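Local coordinates for protein LRA-12 (Uncultured bacterium, PDB 5AEB) that hydrolyses beta-lactam antibiotics, carbapenems among them, as a class B3 metallo-beta-lactamase with two zinc ions in its active site, at residues T83-D88 and E108-V113; L156-H161 and S165-F170; A184-I189 and A228-M233. All coordinates share one frame; numbering follows the deposited sequence.

Interaction 1: T83-D88 and E108-V113; sequences TQAHYD and EGDATV. With ZN (zinc ion), chain D; ZN (zinc ion), chain C; CO (cobalt (II) ion), chain G.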
ATOM      1  N   THR A  83      -2.994  -1.357   0.673  1.00 18.15           N
ATOM      2  CA  THR A  83      -3.317  -0.988  -0.705  1.00 18.13           C
ATOM      3  C   THR A  83      -3.633  -2.190  -1.621  1.00 18.21           C
ATOM      4  O   THR A  83      -4.018  -2.000  -2.797  1.00 18.25           O
ATOM      5  CB  THR A  83      -2.156  -0.200  -1.297  1.00 18.26           C
ATOM      6  OG1 THR A  83      -0.951  -0.964  -1.111  1.00 18.41           O
ATOM      7  CG2 THR A  83      -2.026   1.164  -0.548  1.00 18.25           C
ATOM      8  N   GLN A  84      -3.508  -3.413  -1.097  1.00 18.29           N
ATOM      9  CA  GLN A  84      -3.254  -4.533  -1.974  1.00 18.52           C
ATOM     10  C   GLN A  84      -3.193  -5.829  -1.177  1.00 18.67           C
ATOM     11  O   GLN A  84      -2.280  -5.977  -0.359  1.00 18.75           O
ATOM     12  CB  GLN A  84      -1.798  -4.319  -2.512  1.00 18.71           C
ATOM     13  CG  GLN A  84      -1.622  -4.585  -3.933  1.00 18.93           C
ATOM     14  CD  GLN A  84      -0.184  -4.793  -4.278  1.00 19.22           C
ATOM     15  OE1 GLN A  84       0.284  -5.960  -4.312  1.00 19.52           O
ATOM     16  NE2 GLN A  84       0.547  -3.668  -4.581  1.00 19.20           N
ATOM     17  N   ALA A  85      -4.023  -6.821  -1.499  1.00 18.78           N
ATOM     18  CA  ALA A  85      -3.934  -8.079  -0.743  1.00 19.01           C
ATOM     19  C   ALA A  85      -2.959  -9.105  -1.343  1.00 19.61           C
ATOM     20  O   ALA A  85      -3.367 -10.141  -1.883  1.00 20.25           O
ATOM     21  CB  ALA A  85      -5.315  -8.692  -0.535  1.00 18.99           C
ATOM     22  N   HIS A  86      -1.668  -8.791  -1.282  1.00 20.00           N
ATOM     23  CA  HIS A  86      -0.622  -9.710  -1.685  1.00 20.34           C
ATOM     24  C   HIS A  86       0.296  -9.876  -0.527  1.00 20.16           C
ATOM     25  O   HIS A  86       0.442  -8.964   0.268  1.00 19.82           O
ATOM     26  CB  HIS A  86       0.191  -9.183  -2.868  1.00 20.52           C
ATOM     27  CG  HIS A  86      -0.435  -9.435  -4.219  1.00 20.99           C
ATOM     28  ND1 HIS A  86      -0.099  -8.717  -5.319  1.00 20.88           N
ATOM     29  CD2 HIS A  86      -1.403 -10.352  -4.627  1.00 21.15           C
ATOM     30  CE1 HIS A  86      -0.836  -9.153  -6.365  1.00 21.16           C
ATOM     31  NE2 HIS A  86      -1.613 -10.169  -5.941  1.00 21.36           N
ATOM     32  N   TYR A  87       0.971 -11.023  -0.486  1.00 20.77           N
ATOM     33  CA  TYR A  87       1.817 -11.400   0.651  1.00 21.22           C
ATOM     34  C   TYR A  87       2.956 -10.432   0.925  1.00 20.90           C
ATOM     35  O   TYR A  87       3.407 -10.348   2.065  1.00 20.82           O
ATOM     36  CB  TYR A  87       2.376 -12.825   0.489  1.00 22.25           C
ATOM     37  CG  TYR A  87       3.488 -12.950  -0.532  1.00 23.06           C
ATOM     38  CD1 TYR A  87       3.203 -13.122  -1.889  1.00 23.47           C
ATOM     39  CD2 TYR A  87       4.830 -12.862  -0.147  1.00 23.69           C
ATOM     40  CE1 TYR A  87       4.220 -13.227  -2.836  1.00 24.34           C
ATOM     41  CE2 TYR A  87       5.858 -12.969  -1.079  1.00 24.30           C
ATOM     42  CZ  TYR A  87       5.558 -13.155  -2.418  1.00 24.72           C
ATOM     43  OH  TYR A  87       6.596 -13.252  -3.352  1.00 25.90           O
ATOM     44  N   ASP A  88       3.425  -9.730  -0.107  1.00 20.67           N
ATOM     45  CA  ASP A  88       4.485  -8.722   0.060  1.00 20.66           C
ATOM     46  C   ASP A  88       3.993  -7.422   0.764  1.00 20.10           C
ATOM     47  O   ASP A  88       4.806  -6.606   1.180  1.00 20.08           O
ATOM     48  CB  ASP A  88       5.276  -8.421  -1.271  1.00 20.88           C
ATOM     49  CG  ASP A  88       4.388  -7.976  -2.434  1.00 20.86           C
ATOM     50  OD1 ASP A  88       3.251  -8.549  -2.585  1.00 20.89           O
ATOM     51  OD2 ASP A  88       4.816  -7.052  -3.210  1.00 20.52           O
ATOM     52  N   GLU A 108     -13.446  -3.887   0.103  1.00 20.32           N
ATOM     53  CA  GLU A 108     -14.295  -5.063  -0.040  1.00 21.24           C
ATOM     54  C   GLU A 108     -13.801  -6.062  -1.102  1.00 21.36           C
ATOM     55  O   GLU A 108     -13.889  -7.256  -0.890  1.00 21.58           O
ATOM     56  CB  GLU A 108     -15.715  -4.654  -0.379  1.00 22.36           C
ATOM     57  CG  GLU A 108     -16.763  -5.670   0.068  1.00 23.79           C
ATOM     58  CD  GLU A 108     -18.169  -5.081   0.025  1.00 25.08           C
ATOM     59  OE1 GLU A 108     -18.503  -4.325  -0.908  1.00 26.48           O
ATOM     60  OE2 GLU A 108     -18.967  -5.350   0.907  1.00 25.66           O
ATOM     61  N   GLY A 109     -13.302  -5.578  -2.246  1.00 21.42           N
ATOM     62  CA  GLY A 109     -12.822  -6.484  -3.310  1.00 21.63           C
ATOM     63  C   GLY A 109     -11.761  -7.493  -2.860  1.00 21.59           C
ATOM     64  O   GLY A 109     -11.567  -8.499  -3.497  1.00 22.27           O
ATOM     65  N   ASP A 110     -11.045  -7.218  -1.769  1.00 21.05           N
ATOM     66  CA  ASP A 110      -9.970  -8.094  -1.338  1.00 20.79           C
ATOM     67  C   ASP A 110     -10.313  -8.844  -0.048  1.00 20.86           C
ATOM     68  O   ASP A 110      -9.486  -9.614   0.458  1.00 20.71           O
ATOM     69  CB  ASP A 110      -8.682  -7.302  -1.145  1.00 20.30           C
ATOM     70  CG  ASP A 110      -7.817  -7.223  -2.414  1.00 20.59           C
ATOM     71  OD1 ASP A 110      -8.079  -7.943  -3.418  1.00 21.61           O
ATOM     72  OD2 ASP A 110      -6.852  -6.428  -2.392  1.00 20.20           O
ATOM     73  N   ALA A 111     -11.529  -8.639   0.477  1.00 21.09           N
ATOM     74  CA  ALA A 111     -11.870  -9.146   1.821  1.00 21.22           C
ATOM     75  C   ALA A 111     -11.727 -10.650   1.862  1.00 21.73           C
ATOM     76  O   ALA A 111     -11.142 -11.185   2.806  1.00 21.33           O
ATOM     77  CB  ALA A 111     -13.275  -8.735   2.232  1.00 21.75           C
ATOM     78  N   THR A 112     -12.231 -11.299   0.810  1.00 22.50           N
ATOM     79  CA  THR A 112     -12.188 -12.753   0.649  1.00 23.86           C
ATOM     80  C   THR A 112     -10.763 -13.298   0.539  1.00 23.83           C
ATOM     81  O   THR A 112     -10.391 -14.221   1.287  1.00 24.28           O
ATOM     82  CB  THR A 112     -13.037 -13.211  -0.567  1.00 24.87           C
ATOM     83  OG1 THR A 112     -14.392 -12.816  -0.341  1.00 25.40           O
ATOM     84  CG2 THR A 112     -13.042 -14.755  -0.713  1.00 25.94           C
ATOM     85  N   VAL A 113      -9.975 -12.755  -0.385  1.00 23.46           N
ATOM     86  CA  VAL A 113      -8.588 -13.165  -0.507  1.00 23.82           C
ATOM     87  C   VAL A 113      -7.884 -12.999   0.849  1.00 23.26           C
ATOM     88  O   VAL A 113      -7.110 -13.852   1.247  1.00 23.31           O
ATOM     89  CB  VAL A 113      -7.856 -12.379  -1.609  1.00 24.11           C
ATOM     90  CG1 VAL A 113      -6.361 -12.626  -1.548  1.00 24.42           C
ATOM     91  CG2 VAL A 113      -8.382 -12.779  -2.983  1.00 25.42           C
TER
HETATM   92 ZN    ZN D1308       0.883  -7.090  -5.591  0.70  4.35          ZN
HETATM   93 ZN    ZN C1307       3.883  -5.658  -4.217  0.70  2.00          ZN
HETATM   94 CO    CO G1311     -19.933  -3.686   0.924  0.70  6.37          CO
HETATM   95  O   HOH W   1       3.239  -4.954  -5.844  1.00  4.14           O
HETATM   96  O   HOH W   2       2.624  -6.943  -4.910  1.00  2.00           O
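Asp110, just before helix 111-115, bonds the backbone of Ala85 and touches its methyl group. The amide N of Ala85 donates to Asp110 OD2 at 3.0 Å, in a bent bond (136° at the hydrogen) that comes from above the carboxylate plane. The same oxygen lies 3.3 Å from Ala85 CB, so one carboxylate oxygen covers amide and methyl together. Thr162 OG1 is a second hydrogen-bond partner of Asp110 OD2, tying the aspartate to the loop that carries His161. Three residues on, Val113 closes the contact: its CG1, anti to the backbone N (chi1 169°), packs 4.2 Å from Ala85 CB and also approaches Ala85 O. All of this is buried. Ala85 is also the centre of an inverse gamma turn, a tight bend consistent with its neighbours Gln84 and His86 reaching the same zinc. Gln84 OE1 binds that zinc at 1.8 Å and His86 ND1 at 1.9 Å, with His161 as third protein ligand. Farther along, Asp88 OD2 holds the second zinc at 2.0 Å beside His89 and His227, and a water bridges the two ions. The side of 108-113 turned from Ala85 is looser: Thr112 is exposed, and Glu108, at the other end, reaches away to a cobalt ion, which both its carboxylate oxygens and His141 bind; Glu108 also touches a crystal neighbour. The sequence Gln-Ala-His-Tyr-Asp-His is a variant of the superfamily's His-X-His-X-Asp-His zinc motif, with glutamine in place of the first histidine. A probably anionic second-shell carboxylate thus holds the backbone between two zinc ligands, which is consistent with Asp110 fixing the path of the metal-binding loop while itself remaining off the metals.

Interaction 2: L156-H161 and S165-F170; sequences LHHPGH and SCSFLF. With ZN (zinc ion), chain D.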
ATOM      1  N   LEU A 156      -9.644   5.102  -2.434  1.00 19.81           N
ATOM      2  CA  LEU A 156     -10.007   5.039  -3.859  1.00 19.62           C
ATOM      3  C   LEU A 156      -9.894   3.614  -4.387  1.00 19.36           C
ATOM      4  O   LEU A 156      -8.821   3.020  -4.350  1.00 18.93           O
ATOM      5  CB  LEU A 156      -9.102   5.962  -4.678  1.00 19.27           C
ATOM      6  CG  LEU A 156      -9.124   7.406  -4.189  1.00 19.56           C
ATOM      7  CD1 LEU A 156      -7.983   8.205  -4.806  1.00 19.33           C
ATOM      8  CD2 LEU A 156     -10.479   8.085  -4.365  1.00 20.26           C
ATOM      9  N   HIS A 157     -11.003   3.061  -4.862  1.00 19.91           N
ATOM     10  CA  HIS A 157     -11.004   1.712  -5.407  1.00 19.96           C
ATOM     11  C   HIS A 157     -10.251   1.752  -6.701  1.00 19.72           C
ATOM     12  O   HIS A 157     -10.622   2.479  -7.630  1.00 20.03           O
ATOM     13  CB  HIS A 157     -12.443   1.253  -5.627  1.00 20.81           C
ATOM     14  CG  HIS A 157     -12.573  -0.219  -5.957  1.00 21.04           C
ATOM     15  ND1 HIS A 157     -13.243  -0.672  -7.063  1.00 21.62           N
ATOM     16  CD2 HIS A 157     -12.151  -1.343  -5.268  1.00 20.93           C
ATOM     17  CE1 HIS A 157     -13.213  -2.021  -7.072  1.00 21.82           C
ATOM     18  NE2 HIS A 157     -12.542  -2.431  -5.981  1.00 21.50           N
ATOM     19  N   HIS A 158      -9.124   1.041  -6.742  1.00 19.29           N
ATOM     20  CA  HIS A 158      -8.320   0.979  -7.958  1.00 19.17           C
ATOM     21  C   HIS A 158      -8.023  -0.442  -8.321  1.00 19.26           C
ATOM     22  O   HIS A 158      -6.856  -0.852  -8.257  1.00 19.01           O
ATOM     23  CB  HIS A 158      -6.978   1.704  -7.770  1.00 18.75           C
ATOM     24  CG  HIS A 158      -7.089   3.199  -7.674  1.00 18.78           C
ATOM     25  ND1 HIS A 158      -8.066   3.910  -8.302  1.00 19.22           N
ATOM     26  CD2 HIS A 158      -6.274   4.127  -7.029  1.00 18.56           C
ATOM     27  CE1 HIS A 158      -7.901   5.228  -8.010  1.00 19.27           C
ATOM     28  NE2 HIS A 158      -6.806   5.347  -7.230  1.00 18.84           N
ATOM     29  N   PRO A 159      -9.040  -1.203  -8.730  1.00 19.75           N
ATOM     30  CA  PRO A 159      -8.841  -2.630  -8.952  1.00 19.97           C
ATOM     31  C   PRO A 159      -7.966  -2.982 -10.135  1.00 19.96           C
ATOM     32  O   PRO A 159      -7.724  -2.153 -11.026  1.00 19.93           O
ATOM     33  CB  PRO A 159     -10.283  -3.163  -9.151  1.00 20.68           C
ATOM     34  CG  PRO A 159     -10.978  -2.010  -9.790  1.00 20.90           C
ATOM     35  CD  PRO A 159     -10.443  -0.818  -9.023  1.00 20.33           C
ATOM     36  N   GLY A 160      -7.493  -4.216 -10.129  1.00 20.14           N
ATOM     37  CA  GLY A 160      -6.826  -4.788 -11.297  1.00 20.37           C
ATOM     38  C   GLY A 160      -5.636  -5.563 -10.819  1.00 20.34           C
ATOM     39  O   GLY A 160      -5.586  -6.771 -11.006  1.00 20.80           O
ATOM     40  N   HIS A 161      -4.676  -4.860 -10.203  1.00 19.94           N
ATOM     41  CA  HIS A 161      -3.546  -5.524  -9.528  1.00 20.07           C
ATOM     42  C   HIS A 161      -4.092  -6.600  -8.615  1.00 20.38           C
ATOM     43  O   HIS A 161      -3.607  -7.750  -8.646  1.00 20.91           O
ATOM     44  CB  HIS A 161      -2.672  -4.561  -8.745  1.00 19.71           C
ATOM     45  CG  HIS A 161      -1.403  -5.207  -8.173  1.00 20.07           C
ATOM     46  ND1 HIS A 161      -0.289  -5.383  -8.897  1.00 20.46           N
ATOM     47  CD2 HIS A 161      -1.130  -5.737  -6.906  1.00 20.28           C
ATOM     48  CE1 HIS A 161       0.649  -5.987  -8.155  1.00 20.93           C
ATOM     49  NE2 HIS A 161       0.137  -6.197  -6.923  1.00 20.82           N
ATOM     50  N   SER A 165      -7.526  -3.836  -4.930  1.00 19.67           N
ATOM     51  CA  SER A 165      -6.417  -2.917  -4.696  1.00 19.16           C
ATOM     52  C   SER A 165      -6.937  -1.466  -4.715  1.00 18.89           C
ATOM     53  O   SER A 165      -7.958  -1.143  -5.369  1.00 19.08           O
ATOM     54  CB  SER A 165      -5.211  -3.161  -5.621  1.00 19.08           C
ATOM     55  OG  SER A 165      -5.586  -3.473  -6.948  1.00 19.24           O
ATOM     56  N   CYS A 166      -6.244  -0.602  -3.977  1.00 18.60           N
ATOM     57  CA  CYS A 166      -6.794   0.718  -3.672  1.00 18.50           C
ATOM     58  C   CYS A 166      -5.700   1.700  -3.299  1.00 18.21           C
ATOM     59  O   CYS A 166      -4.584   1.316  -2.953  1.00 18.16           O
ATOM     60  CB  CYS A 166      -7.811   0.607  -2.513  1.00 18.80           C
ATOM     61  SG  CYS A 166      -7.049  -0.046  -1.004  1.00 18.87           S
ATOM     62  N   SER A 167      -6.036   2.977  -3.373  1.00 18.19           N
ATOM     63  CA  SER A 167      -5.130   4.031  -2.976  1.00 18.06           C
ATOM     64  C   SER A 167      -5.842   4.842  -1.867  1.00 18.19           C
ATOM     65  O   SER A 167      -7.065   4.713  -1.684  1.00 18.43           O
ATOM     66  CB  SER A 167      -4.847   4.909  -4.195  1.00 18.12           C
ATOM     67  OG  SER A 167      -4.161   4.171  -5.202  1.00 18.11           O
ATOM     68  N   PHE A 168      -5.077   5.666  -1.169  1.00 18.17           N
ATOM     69  CA  PHE A 168      -5.591   6.556  -0.156  1.00 18.36           C
ATOM     70  C   PHE A 168      -5.132   7.975  -0.448  1.00 18.48           C
ATOM     71  O   PHE A 168      -3.963   8.234  -0.709  1.00 18.44           O
ATOM     72  CB  PHE A 168      -5.179   6.142   1.268  1.00 18.43           C
ATOM     73  CG  PHE A 168      -5.544   4.735   1.606  1.00 18.49           C
ATOM     74  CD1 PHE A 168      -6.802   4.436   2.102  1.00 18.80           C
ATOM     75  CD2 PHE A 168      -4.646   3.703   1.372  1.00 18.41           C
ATOM     76  CE1 PHE A 168      -7.157   3.114   2.390  1.00 19.02           C
ATOM     77  CE2 PHE A 168      -4.979   2.399   1.656  1.00 18.61           C
ATOM     78  CZ  PHE A 168      -6.249   2.101   2.148  1.00 18.91           C
ATOM     79  N   LEU A 169      -6.096   8.873  -0.414  1.00 18.80           N
ATOM     80  CA  LEU A 169      -5.898  10.289  -0.629  1.00 19.11           C
ATOM     81  C   LEU A 169      -6.246  11.019   0.679  1.00 19.42           C
ATOM     82  O   LEU A 169      -7.341  10.816   1.255  1.00 19.65           O
ATOM     83  CB  LEU A 169      -6.838  10.736  -1.752  1.00 19.47           C
ATOM     84  CG  LEU A 169      -6.818  12.151  -2.326  1.00 20.02           C
ATOM     85  CD1 LEU A 169      -5.479  12.369  -3.030  1.00 19.92           C
ATOM     86  CD2 LEU A 169      -8.005  12.223  -3.322  1.00 20.50           C
ATOM     87  N   PHE A 170      -5.300  11.826   1.169  1.00 19.77           N
ATOM     88  CA  PHE A 170      -5.498  12.587   2.411  1.00 20.79           C
ATOM     89  C   PHE A 170      -4.585  13.799   2.505  1.00 21.92           C
ATOM     90  O   PHE A 170      -3.490  13.816   1.917  1.00 21.62           O
ATOM     91  CB  PHE A 170      -5.302  11.715   3.669  1.00 20.22           C
ATOM     92  CG  PHE A 170      -3.874  11.346   3.933  1.00 20.03           C
ATOM     93  CD1 PHE A 170      -3.236  10.359   3.159  1.00 19.63           C
ATOM     94  CD2 PHE A 170      -3.152  11.982   4.949  1.00 20.43           C
ATOM     95  CE1 PHE A 170      -1.903  10.026   3.373  1.00 19.89           C
ATOM     96  CE2 PHE A 170      -1.820  11.630   5.191  1.00 20.57           C
ATOM     97  CZ  PHE A 170      -1.191  10.666   4.405  1.00 20.22           C
TER
HETATM   98 ZN    ZN D1308       0.883  -7.090  -5.591  0.70  4.35          ZN
HETATM   99  O   HOH W   2       2.624  -6.943  -4.910  1.00  2.00           O
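This is an antiparallel beta hairpin, strand 151-157 against strand 166-173, caught where Leu156 and His157 pair with Ser167 and Cys166 and the chain then leaves the sheet for the zinc site. Leu156 and Ser167 form a hydrogen-bonded pair: Leu156 N reaches Ser167 O at 2.7 Å in a nearly straight bond (178°), and Ser167 N returns to Leu156 O at 3.0 Å. His157 and Cys166 form the next, non-hydrogen-bonded pair. The backbones lie close, with Cys166 CA 3.1 Å from Leu156 O. Beyond it the ladder carries on less regularly through a more bent bond, His158 N to Ser165 O at 2.8 Å. On the face of Leu156, its CD1 touches Leu169 CB at 4.1 Å, the two leucines crossing at a slant. The turn is secured by Ser165 OG, which is hydrogen-bonded to Thr162 N and lies 3.6 Å from His161 CB. Gly160 has backbone angles at which a beta carbon would press on the carbonyl oxygen of Pro159; the chain turns here, and the next residue is the zinc ligand His161. It holds its ring with CG anti to the backbone N (chi1 -173°), and its NE2 binds zinc at 1.8 Å. The hairpin therefore presents a first-shell ligand from its tip, while ND1 on the far side of that ring makes a weak hydrogen bond to Thr188 O. Helix 204-216 covers His158, Pro159 and Ser167 with Thr211, Asp207 and Met215, and Thr211 OG1 is bonded to Pro159 O. Along its other edge strand 166-173 pairs with strand 178-184, where Phe168 meets Ile183 and Phe170 meets Ile181, and Ser167 OG is hydrogen-bonded to Asn185 N just past that strand's end.

Interaction 3: A184-I189 and A228-M233; sequences ANMPTI and ASQFSM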
ATOM      1  N   ALA A 184      -0.473   5.591  -3.476  1.00 18.46           N
ATOM      2  CA  ALA A 184      -1.061   4.973  -4.669  1.00 18.36           C
ATOM      3  C   ALA A 184      -0.708   3.519  -4.762  1.00 18.39           C
ATOM      4  O   ALA A 184       0.453   3.107  -4.493  1.00 18.68           O
ATOM      5  CB  ALA A 184      -0.611   5.683  -5.947  1.00 18.65           C
ATOM      6  N   ASN A 185      -1.696   2.721  -5.157  1.00 18.24           N
ATOM      7  CA  ASN A 185      -1.344   1.405  -5.626  1.00 18.40           C
ATOM      8  C   ASN A 185      -1.225   1.422  -7.154  1.00 18.57           C
ATOM      9  O   ASN A 185      -2.233   1.479  -7.848  1.00 18.51           O
ATOM     10  CB  ASN A 185      -2.313   0.342  -5.165  1.00 18.36           C
ATOM     11  CG  ASN A 185      -1.703  -1.027  -5.296  1.00 18.69           C
ATOM     12  OD1 ASN A 185      -1.975  -1.747  -6.277  1.00 18.83           O
ATOM     13  ND2 ASN A 185      -0.760  -1.334  -4.401  1.00 18.94           N
ATOM     14  N   MET A 186      -0.004   1.377  -7.675  1.00 18.92           N
ATOM     15  CA  MET A 186       0.213   1.460  -9.151  1.00 19.50           C
ATOM     16  C   MET A 186      -0.406   0.216  -9.843  1.00 19.78           C
ATOM     17  O   MET A 186      -0.248  -0.903  -9.347  1.00 19.84           O
ATOM     18  CB  MET A 186       1.710   1.604  -9.489  1.00 20.67           C
ATOM     19  CG  MET A 186       2.402   2.775  -8.762  1.00 21.12           C
ATOM     20  SD  MET A 186       1.450   4.300  -8.883  1.00 22.36           S
ATOM     21  CE  MET A 186       1.871   4.845 -10.541  1.00 21.88           C
ATOM     22  N   PRO A 187      -1.111   0.408 -10.977  1.00 20.01           N
ATOM     23  CA  PRO A 187      -1.773  -0.713 -11.668  1.00 20.37           C
ATOM     24  C   PRO A 187      -0.800  -1.547 -12.495  1.00 21.16           C
ATOM     25  O   PRO A 187      -0.858  -1.553 -13.714  1.00 21.84           O
ATOM     26  CB  PRO A 187      -2.790  -0.008 -12.571  1.00 20.34           C
ATOM     27  CG  PRO A 187      -2.119   1.300 -12.886  1.00 20.74           C
ATOM     28  CD  PRO A 187      -1.406   1.704 -11.631  1.00 20.23           C
ATOM     29  N   THR A 188       0.104  -2.231 -11.823  1.00 21.46           N
ATOM     30  CA  THR A 188       0.985  -3.132 -12.489  1.00 22.46           C
ATOM     31  C   THR A 188       0.190  -4.411 -12.766  1.00 23.02           C
ATOM     32  O   THR A 188      -0.819  -4.681 -12.100  1.00 22.42           O
ATOM     33  CB  THR A 188       2.225  -3.400 -11.622  1.00 22.76           C
ATOM     34  OG1 THR A 188       1.813  -3.932 -10.351  1.00 22.01           O
ATOM     35  CG2 THR A 188       3.038  -2.072 -11.400  1.00 22.52           C
ATOM     36  N   ILE A 189       0.629  -5.156 -13.769  1.00 24.24           N
ATOM     37  CA  ILE A 189       0.006  -6.411 -14.150  1.00 25.28           C
ATOM     38  C   ILE A 189       0.861  -7.574 -13.673  1.00 26.51           C
ATOM     39  O   ILE A 189       2.089  -7.635 -13.908  1.00 27.23           O
ATOM     40  CB  ILE A 189      -0.221  -6.494 -15.671  1.00 25.67           C
ATOM     41  CG1 ILE A 189      -1.177  -5.374 -16.109  1.00 25.24           C
ATOM     42  CG2 ILE A 189      -0.706  -7.888 -16.089  1.00 26.05           C
ATOM     43  CD1 ILE A 189      -1.217  -5.185 -17.603  1.00 26.26           C
ATOM     44  N   ALA A 228       8.998   0.932  -2.888  1.00 20.26           N
ATOM     45  CA  ALA A 228       9.835   2.124  -2.921  1.00 20.50           C
ATOM     46  C   ALA A 228      10.278   2.417  -4.357  1.00 20.59           C
ATOM     47  O   ALA A 228      10.249   3.567  -4.800  1.00 20.48           O
ATOM     48  CB  ALA A 228      11.026   1.998  -1.993  1.00 21.13           C
ATOM     49  N   SER A 229      10.633   1.371  -5.095  1.00 20.83           N
ATOM     50  CA  SER A 229      11.152   1.554  -6.426  1.00 21.06           C
ATOM     51  C   SER A 229      10.109   2.216  -7.325  1.00 20.60           C
ATOM     52  O   SER A 229      10.484   2.968  -8.210  1.00 20.74           O
ATOM     53  CB  SER A 229      11.657   0.235  -7.027  1.00 21.51           C
ATOM     54  OG  SER A 229      10.598  -0.709  -7.108  1.00 21.25           O
ATOM     55  N   GLN A 230       8.809   1.966  -7.079  1.00 20.14           N
ATOM     56  CA  GLN A 230       7.782   2.503  -7.984  1.00 19.84           C
ATOM     57  C   GLN A 230       7.626   4.017  -7.960  1.00 19.66           C
ATOM     58  O   GLN A 230       7.154   4.578  -8.917  1.00 19.62           O
ATOM     59  CB  GLN A 230       6.425   1.833  -7.795  1.00 19.53           C
ATOM     60  CG  GLN A 230       6.463   0.337  -8.007  1.00 19.78           C
ATOM     61  CD  GLN A 230       5.205  -0.356  -7.486  1.00 19.51           C
ATOM     62  OE1 GLN A 230       4.620   0.019  -6.425  1.00 19.18           O
ATOM     63  NE2 GLN A 230       4.779  -1.358  -8.209  1.00 19.74           N
ATOM     64  N   PHE A 231       8.025   4.671  -6.878  1.00 19.73           N
ATOM     65  CA  PHE A 231       8.144   6.133  -6.886  1.00 20.32           C
ATOM     66  C   PHE A 231       9.569   6.625  -6.745  1.00 21.20           C
ATOM     67  O   PHE A 231       9.776   7.759  -6.320  1.00 21.57           O
ATOM     68  CB  PHE A 231       7.239   6.818  -5.834  1.00 19.90           C
ATOM     69  CG  PHE A 231       7.512   6.442  -4.391  1.00 20.06           C
ATOM     70  CD1 PHE A 231       7.227   5.175  -3.906  1.00 20.14           C
ATOM     71  CD2 PHE A 231       7.939   7.402  -3.491  1.00 20.45           C
ATOM     72  CE1 PHE A 231       7.413   4.866  -2.560  1.00 20.27           C
ATOM     73  CE2 PHE A 231       8.154   7.105  -2.153  1.00 20.74           C
ATOM     74  CZ  PHE A 231       7.880   5.833  -1.680  1.00 20.63           C
ATOM     75  N   SER A 232      10.530   5.780  -7.086  1.00 22.06           N
ATOM     76  CA  SER A 232      11.970   6.128  -7.000  1.00 23.34           C
ATOM     77  C   SER A 232      12.337   6.712  -5.637  1.00 24.21           C
ATOM     78  O   SER A 232      13.012   7.737  -5.573  1.00 24.43           O
ATOM     79  CB  SER A 232      12.333   7.172  -8.047  1.00 23.37           C
ATOM     80  OG  SER A 232      12.212   6.643  -9.335  1.00 23.44           O
ATOM     81  N   MET A 233      11.877   6.100  -4.546  1.00 24.72           N
ATOM     82  CA  MET A 233      12.073   6.712  -3.230  1.00 25.89           C
ATOM     83  C   MET A 233      13.559   6.969  -2.895  1.00 27.04           C
ATOM     84  O   MET A 233      13.906   7.994  -2.316  1.00 27.02           O
ATOM     85  CB  MET A 233      11.419   5.880  -2.133  1.00 26.33           C
ATOM     86  CG  MET A 233      11.523   6.531  -0.760  1.00 27.46           C
ATOM     87  SD  MET A 233      10.955   5.349   0.467  1.00 29.87           S
ATOM     88  CE  MET A 233      12.471   4.511   0.911  1.00 29.36           C
TER
HETATM   89  O   HOH W   3       1.974   0.208  -6.099  1.00  8.58           O
HETATM   90  O   HOH W   4       2.957  -3.913  -7.666  1.00 10.81           O
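Met186 and Thr188 meet the side-chain amide of Gln230, partly directly and partly through two waters. Followed from its start, segment 184-189 leaves strand 178-184 at Ala184, which still bonds through its backbone to Val224, and enters the loop at Asn185. Met186 makes the first contact. Its amide N donates to one water at 2.8 Å, and the same water donates to Gln230 OE1 at 2.7 Å. The Met186 side chain starts toward Gln230, with CG 4.2 Å from OE1, but a curled chain (chi1 -54°, chi2 -48°) carries the sulfur end away. Pro187 stands at the centre of an inverse gamma turn closed by Thr188 N and Met186 O at 2.8 Å, and this bend brings Thr188 back to the same amide. Thr188 and Gln230 approach from opposite directions: the methyl CG2 lies 3.7 Å from Gln230 NE2, whereas OG1 meets a second water at 2.9 Å that accepts from NE2 at 3.2 Å. Each end of the amide thus has its own water. No direct hydrogen bond links the segments, yet OE1 also accepts from the backbone N of His227, whose side chain binds zinc, which supports the way the amide is turned. Gln230 comes off the short 3-10 turn 229-230 with an extended chain, spanning from one active-site loop to the other. Thr188 lies near one zinc, so this water-mediated bridge borders the metal site. Around it, helix 251-267 covers Met186, Pro187 and Thr188 with Leu261, and Ser257 also meets Met186. Helix 204-216 packs on Pro187 through Leu212 and Met215 and bonds Thr188 O through Tyr208 OH, while strand 222-225 backs Gln230 and Phe231 through Ala225.

In the fold
The three contacts follow one another along the chain, without nesting or crossing. Interaction 1 closes a loop through helices 87-90 and 93-100 and strand 103-107, within the beta-alpha-beta crossover that follows strand 77-81 in the larger sheet. Interaction 2 closes the short hairpin of the second sheet. Interaction 3 closes the longest loop, through helix 204-216 and strand 222-225, a strand parallel to 178-184. Interactions 1 and 2 meet where Thr83 O is probably hydrogen-bonded to Cys166 N at 2.9 Å, linking the loop after strand 77-81 to strand 166-173 of the second sheet. The contacts lie in loops of both sheets of the alpha-beta/beta-alpha sandwich, at or near the two zinc ions.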